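Local coordinates for protein 3-phytase (Klebsiella pneumoniae, PDB 2WNH) that probably removes phosphate groups from phytate as a histidine acid phosphatase, at residues B[151-156]-B[253-258]. The protein carries 3 engineered substitutions. Numbering follows the deposited sequence.
Sequences KEKAGD and NDVLYT
The ammonium nitrogen of Lys153 reaches two backbone carbonyls at once: a weak hydrogen bond runs from its NZ to Asp254 O at 3.0 Å, and a second goes to the O of Asp250, its stronger partner. Asp250 is the last residue of helix 243-250 in this histidine acid phosphatase fold, and Asp254 lies in the linker to helix 256-274. The lysine thus ties the C-terminal turn of helix 143-154 to that interhelical linker, and its side chain is about 9 Å from a bound sodium ion. Its reach depends on an all-extended chain: CG stands anti to the backbone N (chi1 -164°), and every bond beyond it is also anti, so the amine spans the gap between the two backbones, whose nearest CA atoms, Lys153 CA and Val255 CA, are 7.3 Å apart. On its way the aliphatic part passes Val255, the two side chains running in opposite directions, and Lys153 CD meets Val255 CG2 at 4.0 Å. Val255 is buried and holds the N-cap position of helix 256-274. The carboxylate of Asp254 is turned away from the lysine, with 6.1 Å between Lys153 NZ and Asp254 OD2. It is engaged instead with helix 291-301, where OD2 forms a salt bridge with Arg298 and OD1 a hydrogen bond with Thr299. Helix 143-154 ends at Ala154, and Gly155 turns to positive phi (62°) while its N still bonds to Lys151 O at 3.0 Å.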
loop_
_atom_site.group_PDB
_atom_site.type_symbol
_atom_site.label_atom_id
_atom_site.label_comp_id
_atom_site.label_asym_id
_atom_site.label_seq_id
_atom_site.Cartn_x
_atom_site.Cartn_y
_atom_site.Cartn_z
ATOM N N LYS B 151 28.580 12.906 -48.309
ATOM C CA LYS B 151 29.941 13.253 -48.752
ATOM C C LYS B 151 30.320 14.682 -48.386
ATOM O O LYS B 151 31.446 14.945 -47.946
ATOM C CB LYS B 151 30.097 13.015 -50.253
ATOM C CG LYS B 151 30.231 11.555 -50.604
ATOM C CD LYS B 151 30.160 11.355 -52.118
ATOM C CE LYS B 151 31.383 11.943 -52.811
ATOM N NZ LYS B 151 31.454 11.522 -54.245
ATOM N N GLU B 152 29.367 15.602 -48.537
ATOM C CA GLU B 152 29.589 17.012 -48.211
ATOM C C GLU B 152 29.943 17.210 -46.754
ATOM O O GLU B 152 30.928 17.878 -46.417
ATOM C CB GLU B 152 28.363 17.856 -48.565
ATOM C CG GLU B 152 28.593 19.359 -48.409
ATOM C CD GLU B 152 29.732 19.876 -49.296
ATOM O OE1 GLU B 152 29.707 19.622 -50.526
ATOM O OE2 GLU B 152 30.656 20.535 -48.762
ATOM N N LYS B 153 29.150 16.599 -45.881
ATOM C CA LYS B 153 29.388 16.697 -44.461
ATOM C C LYS B 153 30.631 15.931 -44.026
ATOM O O LYS B 153 31.376 16.433 -43.196
ATOM C CB LYS B 153 28.170 16.217 -43.683
ATOM C CG LYS B 153 28.213 16.647 -42.241
ATOM C CD LYS B 153 26.911 16.327 -41.528
ATOM C CE LYS B 153 26.978 16.860 -40.116
ATOM N NZ LYS B 153 25.752 16.504 -39.346
ATOM N N ALA B 154 30.840 14.735 -44.582
ATOM C CA ALA B 154 31.987 13.889 -44.204
ATOM C C ALA B 154 33.335 14.542 -44.542
ATOM O O ALA B 154 34.260 14.493 -43.750
ATOM C CB ALA B 154 31.879 12.507 -44.839
ATOM N N GLY B 155 33.434 15.170 -45.710
ATOM C CA GLY B 155 34.691 15.810 -46.122
ATOM C C GLY B 155 35.802 14.783 -46.233
ATOM O O GLY B 155 35.605 13.711 -46.803
ATOM N N ASP B 156 36.960 15.088 -45.659
ATOM C CA ASP B 156 38.104 14.171 -45.702
ATOM C C ASP B 156 37.970 13.038 -44.675
ATOM O O ASP B 156 38.234 13.255 -43.502
ATOM C CB ASP B 156 39.404 14.957 -45.450
ATOM C CG ASP B 156 40.661 14.156 -45.778
ATOM O OD1 ASP B 156 40.638 12.902 -45.781
ATOM O OD2 ASP B 156 41.695 14.806 -46.034
ATOM N N ASN B 253 22.165 9.868 -39.517
ATOM C CA ASN B 253 20.882 10.449 -39.097
ATOM C C ASN B 253 20.873 11.954 -38.894
ATOM O O ASN B 253 19.817 12.582 -39.008
ATOM C CB ASN B 253 20.420 9.775 -37.808
ATOM C CG ASN B 253 20.470 8.282 -37.900
ATOM O OD1 ASN B 253 20.001 7.704 -38.862
ATOM N ND2 ASN B 253 21.042 7.650 -36.895
ATOM N N ASP B 254 22.019 12.533 -38.563
ATOM C CA ASP B 254 22.091 13.956 -38.262
ATOM C C ASP B 254 22.511 14.808 -39.475
ATOM O O ASP B 254 22.804 15.984 -39.331
ATOM C CB ASP B 254 22.996 14.199 -37.055
ATOM C CG ASP B 254 22.411 13.616 -35.769
ATOM O OD1 ASP B 254 21.164 13.649 -35.593
ATOM O OD2 ASP B 254 23.182 13.118 -34.929
ATOM N N VAL B 255 22.566 14.181 -40.647
ATOM C CA VAL B 255 22.766 14.893 -41.920
ATOM C C VAL B 255 21.433 15.583 -42.249
ATOM O O VAL B 255 20.406 14.922 -42.358
ATOM C CB VAL B 255 23.169 13.909 -43.054
ATOM C CG1 VAL B 255 23.178 14.615 -44.417
ATOM C CG2 VAL B 255 24.555 13.301 -42.763
ATOM N N LEU B 256 21.471 16.904 -42.417
ATOM C CA LEU B 256 20.253 17.706 -42.588
ATOM C C LEU B 256 19.317 17.170 -43.664
ATOM O O LEU B 256 18.125 16.998 -43.425
ATOM C CB LEU B 256 20.599 19.167 -42.871
ATOM C CG LEU B 256 19.378 20.092 -42.877
ATOM C CD1 LEU B 256 18.621 20.027 -41.534
ATOM C CD2 LEU B 256 19.799 21.513 -43.168
ATOM N N TYR B 257 19.840 16.915 -44.859
ATOM C CA TYR B 257 19.004 16.357 -45.922
ATOM C C TYR B 257 18.195 15.143 -45.450
ATOM O O TYR B 257 16.951 15.062 -45.662
ATOM C CB TYR B 257 19.834 15.981 -47.188
ATOM C CG TYR B 257 18.997 15.183 -48.189
ATOM C CD1 TYR B 257 18.055 15.816 -49.005
ATOM C CD2 TYR B 257 19.119 13.803 -48.294
ATOM C CE1 TYR B 257 17.259 15.095 -49.872
ATOM C CE2 TYR B 257 18.321 13.075 -49.155
ATOM C CZ TYR B 257 17.399 13.739 -49.964
ATOM O OH TYR B 257 16.580 13.060 -50.833
ATOM N N THR B 258 18.903 14.187 -44.843
ATOM C CA THR B 258 18.300 12.920 -44.433
ATOM C C THR B 258 17.244 13.196 -43.361
ATOM O O THR B 258 16.142 12.640 -43.412
ATOM C CB THR B 258 19.362 11.962 -43.890
ATOM O OG1 THR B 258 20.301 11.649 -44.935
ATOM C CG2 THR B 258 18.741 10.662 -43.361
#